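Local atomic coordinates of Phosphoglucosamine/phosphogalactosamine mutase (Sulfolobus tokodaii, PDB entry 2F7L), a protein that interconverts glucosamine 6-phosphate and glucosamine 1-phosphate, and likewise the galactosamine phosphates, on the way to UDP-N-acetylated amino sugars, using a magnesium ion. Residues Leu79-Lys84 and Ile152-Asn157; Leu86-Gly91 and Lys146-Val151; Glu227-Leu232 and Ile248-Glu253. One frame throughout, in Å; residues are numbered along the deposited sequence.

In the fold
From the N terminus, helix 76-86 supplies residues 79-84 of interaction 1 and leads straight into residues 86-91 of interaction 2. After an excursion of 54 residues, segment 146-151 returns and closes interaction 2; helix 151-160 follows and closes interaction 1. Interaction 2 is therefore nested inside interaction 1, their centres are about 9 Å apart, and they touch, as between Leu79 and Val151. Interaction 1 joins helix 76-86 of domain I to helix 151-160; interaction 2 joins the turn after helix 76-86 to the chain leaving edge strand 146-147. Interaction 3 follows in series, packing helix 223-231 against strand 248-251 across 15 intervening residues within domain II, its centre about 29 Å from that of interaction 1.

Interaction 1. Residues Leu79-Lys84 and Ile152-Asn157; sequences LQYAVK and ISTYVN
Thr154 is the first residue of 152-157 to meet the other helix, and it does so through Tyr81. Its carbonyl O lies 3.6 Å from Tyr81 CE2, and its methyl CG2 stands 3.9 Å from the same ring carbon, so backbone and side chain approach the aromatic ring together. The hydroxyl OG1 plays another role, bonding to Arg150 O one turn earlier in the chain. Tyr155 comes next. Its CA lies 3.9 Å from Tyr81 CD2, while Tyr81 CB sits at the edge of the Tyr155 ring, near its plane, 4.0 Å from CD1. Tyr81 reaches across because its CG is anti to the backbone N (chi1 -173°), which directs the ring to Thr154 and Tyr155. Beyond the pair, the Tyr81 ring stacks with His336, and Tyr155 OH makes a weak hydrogen bond to Asp341 OD1. The Tyr155 side chain is about 7 Å from that of Asp245, a probable magnesium ligand. With no hydrogen bond between the segments, this joint between helix 76-86 of domain I and helix 151-160 rests on van der Waals contact, while Thr154 OG1 is bonded to Arg150 O and Tyr155 OH only weakly to Asp341.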
loop_
_atom_site.group_PDB
_atom_site.type_symbol
_atom_site.label_atom_id
_atom_site.label_comp_id
_atom_site.label_asym_id
_atom_site.label_seq_id
_atom_site.Cartn_x
_atom_site.Cartn_y
_atom_site.Cartn_z
ATOM N N LEU A 79 -0.708 1.463 13.183
ATOM C CA LEU A 79 0.430 2.005 13.916
ATOM C C LEU A 79 0.596 3.466 13.501
ATOM O O LEU A 79 0.738 4.351 14.329
ATOM C CB LEU A 79 1.702 1.234 13.555
ATOM C CG LEU A 79 2.288 0.079 14.375
ATOM C CD1 LEU A 79 1.516 -0.087 15.644
ATOM C CD2 LEU A 79 2.301 -1.210 13.543
ATOM N N GLN A 80 0.586 3.709 12.203
ATOM C CA GLN A 80 0.737 5.056 11.697
ATOM C C GLN A 80 -0.352 5.959 12.241
ATOM O O GLN A 80 -0.089 7.088 12.671
ATOM C CB GLN A 80 0.682 5.049 10.174
ATOM C CG GLN A 80 1.846 4.347 9.537
ATOM C CD GLN A 80 1.657 4.180 8.058
ATOM O OE1 GLN A 80 0.699 3.531 7.612
ATOM N NE2 GLN A 80 2.560 4.764 7.275
ATOM N N TYR A 81 -1.584 5.461 12.206
ATOM C CA TYR A 81 -2.713 6.226 12.698
ATOM C C TYR A 81 -2.474 6.594 14.172
ATOM O O TYR A 81 -2.831 7.691 14.636
ATOM C CB TYR A 81 -4.006 5.419 12.552
ATOM C CG TYR A 81 -5.209 6.250 12.908
ATOM C CD1 TYR A 81 -5.614 7.307 12.086
ATOM C CD2 TYR A 81 -5.890 6.041 14.122
ATOM C CE1 TYR A 81 -6.652 8.129 12.460
ATOM C CE2 TYR A 81 -6.931 6.850 14.504
ATOM C CZ TYR A 81 -7.315 7.890 13.671
ATOM O OH TYR A 81 -8.403 8.654 14.013
ATOM N N ALA A 82 -1.862 5.663 14.900
ATOM C CA ALA A 82 -1.541 5.880 16.296
ATOM C C ALA A 82 -0.548 7.043 16.427
ATOM O O ALA A 82 -0.798 8.000 17.171
ATOM C CB ALA A 82 -0.965 4.623 16.895
ATOM N N VAL A 83 0.566 6.992 15.704
ATOM C CA VAL A 83 1.520 8.085 15.816
ATOM C C VAL A 83 0.891 9.385 15.325
ATOM O O VAL A 83 1.156 10.468 15.859
ATOM C CB VAL A 83 2.829 7.784 15.042
ATOM C CG1 VAL A 83 2.507 7.221 13.721
ATOM C CG2 VAL A 83 3.653 9.046 14.886
ATOM N N LYS A 84 0.040 9.275 14.319
ATOM C CA LYS A 84 -0.641 10.442 13.780
ATOM C C LYS A 84 -1.546 11.141 14.810
ATOM O O LYS A 84 -1.465 12.347 15.003
ATOM C CB LYS A 84 -1.494 10.033 12.569
ATOM C CG LYS A 84 -2.346 11.140 11.983
ATOM C CD LYS A 84 -3.260 10.610 10.885
ATOM C CE LYS A 84 -4.410 11.562 10.579
ATOM N NZ LYS A 84 -3.943 12.893 10.090
ATOM N N ILE A 152 -4.860 -0.592 18.152
ATOM C CA ILE A 152 -5.953 -1.218 17.406
ATOM C C ILE A 152 -7.281 -0.509 17.744
ATOM O O ILE A 152 -7.959 0.020 16.852
ATOM C CB ILE A 152 -6.129 -2.721 17.749
ATOM C CG1 ILE A 152 -4.838 -3.504 17.475
ATOM C CG2 ILE A 152 -7.267 -3.294 16.936
ATOM C CD1 ILE A 152 -4.538 -3.733 16.050
ATOM N N SER A 153 -7.648 -0.496 19.024
ATOM C CA SER A 153 -8.899 0.144 19.429
ATOM C C SER A 153 -9.031 1.545 18.867
ATOM O O SER A 153 -10.094 1.885 18.347
ATOM C CB SER A 153 -9.046 0.210 20.959
ATOM O OG SER A 153 -8.422 1.368 21.515
ATOM N N THR A 154 -7.974 2.356 18.956
ATOM C CA THR A 154 -8.027 3.725 18.442
ATOM C C THR A 154 -8.262 3.722 16.931
ATOM O O THR A 154 -9.010 4.542 16.401
ATOM C CB THR A 154 -6.708 4.493 18.719
ATOM O OG1 THR A 154 -6.440 4.491 20.120
ATOM C CG2 THR A 154 -6.795 5.922 18.254
ATOM N N TYR A 155 -7.623 2.780 16.250
ATOM C CA TYR A 155 -7.707 2.640 14.804
ATOM C C TYR A 155 -9.116 2.315 14.341
ATOM O O TYR A 155 -9.679 3.021 13.503
ATOM C CB TYR A 155 -6.733 1.543 14.371
ATOM C CG TYR A 155 -6.655 1.225 12.898
ATOM C CD1 TYR A 155 -6.188 2.161 11.982
ATOM C CD2 TYR A 155 -6.972 -0.052 12.436
ATOM C CE1 TYR A 155 -6.028 1.830 10.630
ATOM C CE2 TYR A 155 -6.825 -0.405 11.110
ATOM C CZ TYR A 155 -6.346 0.536 10.199
ATOM O OH TYR A 155 -6.157 0.162 8.871
ATOM N N VAL A 156 -9.687 1.244 14.884
ATOM C CA VAL A 156 -11.030 0.840 14.491
ATOM C C VAL A 156 -12.048 1.960 14.626
ATOM O O VAL A 156 -12.771 2.266 13.675
ATOM C CB VAL A 156 -11.509 -0.351 15.303
ATOM C CG1 VAL A 156 -12.977 -0.614 15.012
ATOM C CG2 VAL A 156 -10.649 -1.567 14.967
ATOM N N ASN A 157 -12.091 2.571 15.804
ATOM C CA ASN A 157 -13.016 3.660 16.066
ATOM C C ASN A 157 -12.796 4.782 15.073
ATOM O O ASN A 157 -13.747 5.378 14.561
ATOM C CB ASN A 157 -12.799 4.192 17.467
ATOM C CG ASN A 157 -12.931 3.111 18.522
ATOM O OD1 ASN A 157 -12.240 3.157 19.549
ATOM N ND2 ASN A 157 -13.828 2.138 18.293
#

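Interaction 2. Residues Leu86-Gly91 and Lys146-Val151; sequences LGYDGG and KREDRV
Leu86 covers one face of the Arg150 guanidinium, its CG 3.4 Å above the plane and displaced toward the rim. At the edge of that group, in its plane, sits Glu148 CD. The Tyr88 ring also meets Glu148 edge-on: OE2 lies in the ring plane beyond the hydroxyl, and ring and carboxylate are turned 81° against each other. Tyr88 OH donates to Glu148 OE2 over 2.6 Å, approaching on the anti side and 26° out of the carboxylate plane. A bend in the glutamate chain (chi2 47°) folds the carboxylate back along its own segment, where Arg150 N donates to OE1 at 2.8 Å. The guanidinium adds a salt bridge whose hydrogen bonds, from Arg150 NH2 to Glu148 OE2 at 3.3 Å and from NE to both oxygens, are all weak. Leu86 CD2 packs 3.8 Å from Glu148 OE2. Putting a leucine in place of Glu148 would probably leave Tyr88 OH without its acceptor and the Arg150 guanidinium without its countercharge, free to turn away from Leu86. The surroundings are those of the domain I sheet, where the backbone of Lys146 is hydrogen-bonded to Val68 and Asp70 of strand 67-73 and Tyr88 sets its ring edge-to-face with Tyr69. One buried carboxylate thus ties the chain leaving edge strand 146-147 to the turn after helix 76-86, and its charge is probably balanced by Arg150.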
loop_
_atom_site.group_PDB
_atom_site.type_symbol
_atom_site.label_atom_id
_atom_site.label_comp_id
_atom_site.label_asym_id
_atom_site.label_seq_id
_atom_site.Cartn_x
_atom_site.Cartn_y
_atom_site.Cartn_z
ATOM N N LEU A 86 -2.126 10.002 18.255
ATOM C CA LEU A 86 -1.892 9.754 19.665
ATOM C C LEU A 86 -0.790 10.591 20.294
ATOM O O LEU A 86 -0.500 10.444 21.475
ATOM C CB LEU A 86 -1.650 8.258 19.876
ATOM C CG LEU A 86 -2.736 7.509 20.663
ATOM C CD1 LEU A 86 -4.075 8.112 20.445
ATOM C CD2 LEU A 86 -2.744 6.058 20.264
ATOM N N GLY A 87 -0.191 11.474 19.500
ATOM C CA GLY A 87 0.860 12.356 19.998
ATOM C C GLY A 87 2.319 11.981 19.786
ATOM O O GLY A 87 3.202 12.727 20.159
ATOM N N TYR A 88 2.602 10.839 19.180
ATOM C CA TYR A 88 3.992 10.437 18.999
ATOM C C TYR A 88 4.831 11.323 18.094
ATOM O O TYR A 88 4.318 12.046 17.253
ATOM C CB TYR A 88 4.037 8.997 18.514
ATOM C CG TYR A 88 3.576 8.041 19.586
ATOM C CD1 TYR A 88 4.421 7.682 20.643
ATOM C CD2 TYR A 88 2.282 7.513 19.562
ATOM C CE1 TYR A 88 3.996 6.831 21.638
ATOM C CE2 TYR A 88 1.841 6.656 20.555
ATOM C CZ TYR A 88 2.703 6.322 21.594
ATOM O OH TYR A 88 2.243 5.519 22.601
ATOM N N ASP A 89 6.139 11.256 18.279
ATOM C CA ASP A 89 7.061 12.038 17.479
ATOM C C ASP A 89 7.410 11.297 16.188
ATOM O O ASP A 89 8.095 11.841 15.316
ATOM C CB ASP A 89 8.319 12.307 18.290
ATOM C CG ASP A 89 8.114 13.391 19.306
ATOM O OD1 ASP A 89 7.848 14.529 18.870
ATOM O OD2 ASP A 89 8.215 13.124 20.526
ATOM N N GLY A 90 6.932 10.055 16.100
ATOM C CA GLY A 90 7.160 9.189 14.959
ATOM C C GLY A 90 7.109 7.738 15.428
ATOM O O GLY A 90 6.819 7.450 16.593
ATOM N N GLY A 91 7.387 6.807 14.530
ATOM C CA GLY A 91 7.382 5.420 14.926
ATOM C C GLY A 91 8.160 4.564 13.954
ATOM O O GLY A 91 8.544 5.015 12.875
ATOM N N LYS A 146 7.782 1.764 27.616
ATOM C CA LYS A 146 6.412 1.767 28.067
ATOM C C LYS A 146 5.517 0.990 27.092
ATOM O O LYS A 146 5.903 0.714 25.964
ATOM C CB LYS A 146 5.938 3.219 28.193
ATOM C CG LYS A 146 6.701 4.057 29.243
ATOM C CD LYS A 146 6.302 5.542 29.180
ATOM C CE LYS A 146 6.883 6.392 30.328
ATOM N NZ LYS A 146 8.374 6.459 30.441
ATOM N N ARG A 147 4.331 0.602 27.542
ATOM C CA ARG A 147 3.407 -0.104 26.678
ATOM C C ARG A 147 2.372 0.885 26.149
ATOM O O ARG A 147 2.021 1.854 26.820
ATOM C CB ARG A 147 2.707 -1.240 27.438
ATOM C CG ARG A 147 3.598 -2.457 27.687
ATOM C CD ARG A 147 3.228 -3.220 28.975
ATOM N NE ARG A 147 3.197 -2.345 30.157
ATOM C CZ ARG A 147 2.942 -2.747 31.403
ATOM N NH1 ARG A 147 2.699 -4.031 31.661
ATOM N NH2 ARG A 147 2.912 -1.858 32.389
ATOM N N GLU A 148 1.906 0.620 24.931
ATOM C CA GLU A 148 0.897 1.410 24.233
ATOM C C GLU A 148 -0.259 0.489 23.809
ATOM O O GLU A 148 -0.168 -0.229 22.791
ATOM C CB GLU A 148 1.517 2.060 23.007
ATOM C CG GLU A 148 0.504 2.738 22.129
ATOM C CD GLU A 148 -0.443 3.612 22.918
ATOM O OE1 GLU A 148 -1.379 3.077 23.536
ATOM O OE2 GLU A 148 -0.250 4.839 22.926
ATOM N N ASP A 149 -1.351 0.513 24.579
ATOM C CA ASP A 149 -2.497 -0.357 24.292
ATOM C C ASP A 149 -3.652 0.268 23.557
ATOM O O ASP A 149 -4.714 -0.299 23.559
ATOM C CB ASP A 149 -3.065 -0.962 25.579
ATOM C CG ASP A 149 -2.122 -1.941 26.243
ATOM O OD1 ASP A 149 -2.377 -2.309 27.417
ATOM O OD2 ASP A 149 -1.131 -2.354 25.593
ATOM N N ARG A 150 -3.483 1.407 22.919
ATOM C CA ARG A 150 -4.624 2.013 22.244
ATOM C C ARG A 150 -4.625 1.915 20.742
ATOM O O ARG A 150 -5.622 2.266 20.120
ATOM C CB ARG A 150 -4.719 3.490 22.597
ATOM C CG ARG A 150 -4.781 3.754 24.070
ATOM C CD ARG A 150 -4.663 5.219 24.358
ATOM N NE ARG A 150 -3.338 5.761 24.091
ATOM C CZ ARG A 150 -3.064 7.055 24.204
ATOM N NH1 ARG A 150 -4.033 7.876 24.572
ATOM N NH2 ARG A 150 -1.856 7.544 23.940
ATOM N N VAL A 151 -3.534 1.428 20.154
ATOM C CA VAL A 151 -3.426 1.368 18.702
ATOM C C VAL A 151 -4.569 0.681 17.911
ATOM O O VAL A 151 -5.203 1.331 17.077
ATOM C CB VAL A 151 -2.001 0.847 18.297
ATOM C CG1 VAL A 151 -1.378 0.143 19.469
ATOM C CG2 VAL A 151 -2.066 -0.037 17.085
#

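Interaction 3. Residues Glu227-Leu232 and Ile248-Glu253; sequences EVVKTL and IFIDSE
Val229 and Ile250 face each other through methyl groups that their first torsions set in place: Ile250 CG2 is anti to the backbone N while CG1 lies beside it (chi1 -54°), and Val229 has CG1 anti to its N (chi1 154°), with CG2 beside the N. The setting is the alpha/beta/alpha fold of domain II, in which helix 223-231 packs on strand 248-251, one of the two edge strands of a four-stranded mixed sheet, antiparallel to strand 236-239. Val229 CG2 meets Ile250 CG2 at 3.7 Å, and Ile250 CB stands 4.0 Å from the same Val229 methyl. The other branch, Val229 CG1, touches both Ile250 CG2, at 3.9 Å, and the backbone Asp251 O, at 3.7 Å. Both residues are buried, and no hydrogen bond crosses between the segments: the contact is mainly apolar, with methyl and methylene groups also against the carbonyls of Asp251 and Glu253. The Asp251 carboxylate has its main partners outside the two segments: OD2 forms a salt bridge with Arg255 and accepts from Gln257, while OD1 takes a weak bond from Glu253 N. Lys230 lays its chain beside the turn after the strand, CG, CD and CE all along Glu253 O, with Lys230 CE nearest at 3.1 Å. Bends at its third and fourth torsions bring Lys230 NZ into a long salt bridge, 3.7 Å, with Glu227 OE1.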
loop_
_atom_site.group_PDB
_atom_site.type_symbol
_atom_site.label_atom_id
_atom_site.label_comp_id
_atom_site.label_asym_id
_atom_site.label_seq_id
_atom_site.Cartn_x
_atom_site.Cartn_y
_atom_site.Cartn_z
ATOM N N GLU A 227 -12.300 -18.753 -4.802
ATOM C CA GLU A 227 -13.130 -19.937 -4.851
ATOM C C GLU A 227 -14.122 -19.895 -3.695
ATOM O O GLU A 227 -15.310 -19.704 -3.898
ATOM C CB GLU A 227 -12.274 -21.171 -4.674
ATOM C CG GLU A 227 -12.682 -22.291 -5.550
ATOM C CD GLU A 227 -12.540 -21.887 -6.985
ATOM O OE1 GLU A 227 -13.574 -21.566 -7.634
ATOM O OE2 GLU A 227 -11.371 -21.871 -7.443
ATOM N N VAL A 228 -13.611 -20.076 -2.478
ATOM C CA VAL A 228 -14.446 -20.071 -1.293
ATOM C C VAL A 228 -15.373 -18.859 -1.246
ATOM O O VAL A 228 -16.454 -18.935 -0.671
ATOM C CB VAL A 228 -13.603 -20.140 0.015
ATOM C CG1 VAL A 228 -12.687 -21.343 -0.020
ATOM C CG2 VAL A 228 -12.786 -18.896 0.177
ATOM N N VAL A 229 -14.964 -17.739 -1.832
ATOM C CA VAL A 229 -15.853 -16.574 -1.841
ATOM C C VAL A 229 -17.160 -17.045 -2.487
ATOM O O VAL A 229 -18.254 -16.906 -1.924
ATOM C CB VAL A 229 -15.297 -15.409 -2.698
ATOM C CG1 VAL A 229 -16.437 -14.548 -3.195
ATOM C CG2 VAL A 229 -14.346 -14.563 -1.888
ATOM N N LYS A 230 -17.016 -17.622 -3.678
ATOM C CA LYS A 230 -18.148 -18.124 -4.439
ATOM C C LYS A 230 -18.871 -19.247 -3.705
ATOM O O LYS A 230 -20.069 -19.150 -3.456
ATOM C CB LYS A 230 -17.693 -18.612 -5.823
ATOM C CG LYS A 230 -18.744 -18.378 -6.915
ATOM C CD LYS A 230 -18.407 -19.051 -8.258
ATOM C CE LYS A 230 -17.140 -18.472 -8.896
ATOM N NZ LYS A 230 -15.877 -18.744 -8.120
ATOM N N THR A 231 -18.153 -20.300 -3.336
ATOM C CA THR A 231 -18.802 -21.414 -2.662
ATOM C C THR A 231 -19.607 -21.016 -1.426
ATOM O O THR A 231 -20.556 -21.704 -1.069
ATOM C CB THR A 231 -17.801 -22.558 -2.291
ATOM O OG1 THR A 231 -17.888 -22.839 -0.885
ATOM C CG2 THR A 231 -16.372 -22.201 -2.691
ATOM N N LEU A 232 -19.248 -19.903 -0.793
ATOM C CA LEU A 232 -19.959 -19.428 0.390
ATOM C C LEU A 232 -20.952 -18.307 0.082
ATOM O O LEU A 232 -21.551 -17.754 1.004
ATOM C CB LEU A 232 -18.973 -18.914 1.443
ATOM C CG LEU A 232 -18.128 -19.864 2.295
ATOM C CD1 LEU A 232 -17.086 -19.054 3.068
ATOM C CD2 LEU A 232 -19.019 -20.646 3.238
ATOM N N ILE A 248 -7.478 -5.686 -1.754
ATOM C CA ILE A 248 -8.051 -5.948 -3.060
ATOM C C ILE A 248 -9.298 -6.796 -2.817
ATOM O O ILE A 248 -9.277 -7.746 -2.031
ATOM C CB ILE A 248 -7.068 -6.637 -4.058
ATOM C CG1 ILE A 248 -6.444 -7.856 -3.435
ATOM C CG2 ILE A 248 -5.989 -5.650 -4.521
ATOM C CD1 ILE A 248 -5.501 -8.523 -4.376
ATOM N N PHE A 249 -10.396 -6.403 -3.462
ATOM C CA PHE A 249 -11.690 -7.059 -3.294
ATOM C C PHE A 249 -12.057 -8.165 -4.261
ATOM O O PHE A 249 -11.485 -8.297 -5.347
ATOM C CB PHE A 249 -12.812 -6.012 -3.317
ATOM C CG PHE A 249 -12.674 -4.947 -2.256
ATOM C CD1 PHE A 249 -11.821 -3.864 -2.446
ATOM C CD2 PHE A 249 -13.398 -5.033 -1.063
ATOM C CE1 PHE A 249 -11.689 -2.872 -1.470
ATOM C CE2 PHE A 249 -13.272 -4.042 -0.071
ATOM C CZ PHE A 249 -12.414 -2.957 -0.276
ATOM N N ILE A 250 -13.037 -8.954 -3.840
ATOM C CA ILE A 250 -13.548 -10.073 -4.627
ATOM C C ILE A 250 -15.062 -9.966 -4.528
ATOM O O ILE A 250 -15.608 -10.116 -3.441
ATOM C CB ILE A 250 -13.078 -11.412 -4.032
ATOM C CG1 ILE A 250 -11.553 -11.399 -3.889
ATOM C CG2 ILE A 250 -13.497 -12.560 -4.927
ATOM C CD1 ILE A 250 -10.992 -12.640 -3.219
ATOM N N ASP A 251 -15.736 -9.690 -5.645
ATOM C CA ASP A 251 -17.194 -9.531 -5.636
ATOM C C ASP A 251 -18.008 -10.822 -5.548
ATOM O O ASP A 251 -17.465 -11.934 -5.556
ATOM C CB ASP A 251 -17.653 -8.755 -6.858
ATOM C CG ASP A 251 -17.404 -9.510 -8.150
ATOM O OD1 ASP A 251 -17.340 -10.766 -8.107
ATOM O OD2 ASP A 251 -17.284 -8.839 -9.211
ATOM N N SER A 252 -19.326 -10.650 -5.469
ATOM C CA SER A 252 -20.282 -11.755 -5.357
ATOM C C SER A 252 -20.095 -12.881 -6.373
ATOM O O SER A 252 -20.433 -14.026 -6.093
ATOM C CB SER A 252 -21.694 -11.197 -5.455
ATOM O OG SER A 252 -21.677 -9.936 -6.117
ATOM N N GLU A 253 -19.556 -12.554 -7.546
ATOM C CA GLU A 253 -19.317 -13.549 -8.590
ATOM C C GLU A 253 -18.120 -14.418 -8.267
ATOM O O GLU A 253 -17.916 -15.461 -8.882
ATOM C CB GLU A 253 -19.081 -12.872 -9.943
ATOM C CG GLU A 253 -20.218 -11.989 -10.413
ATOM C CD GLU A 253 -21.550 -12.728 -10.526
ATOM O OE1 GLU A 253 -21.700 -13.813 -9.907
ATOM O OE2 GLU A 253 -22.455 -12.203 -11.231
#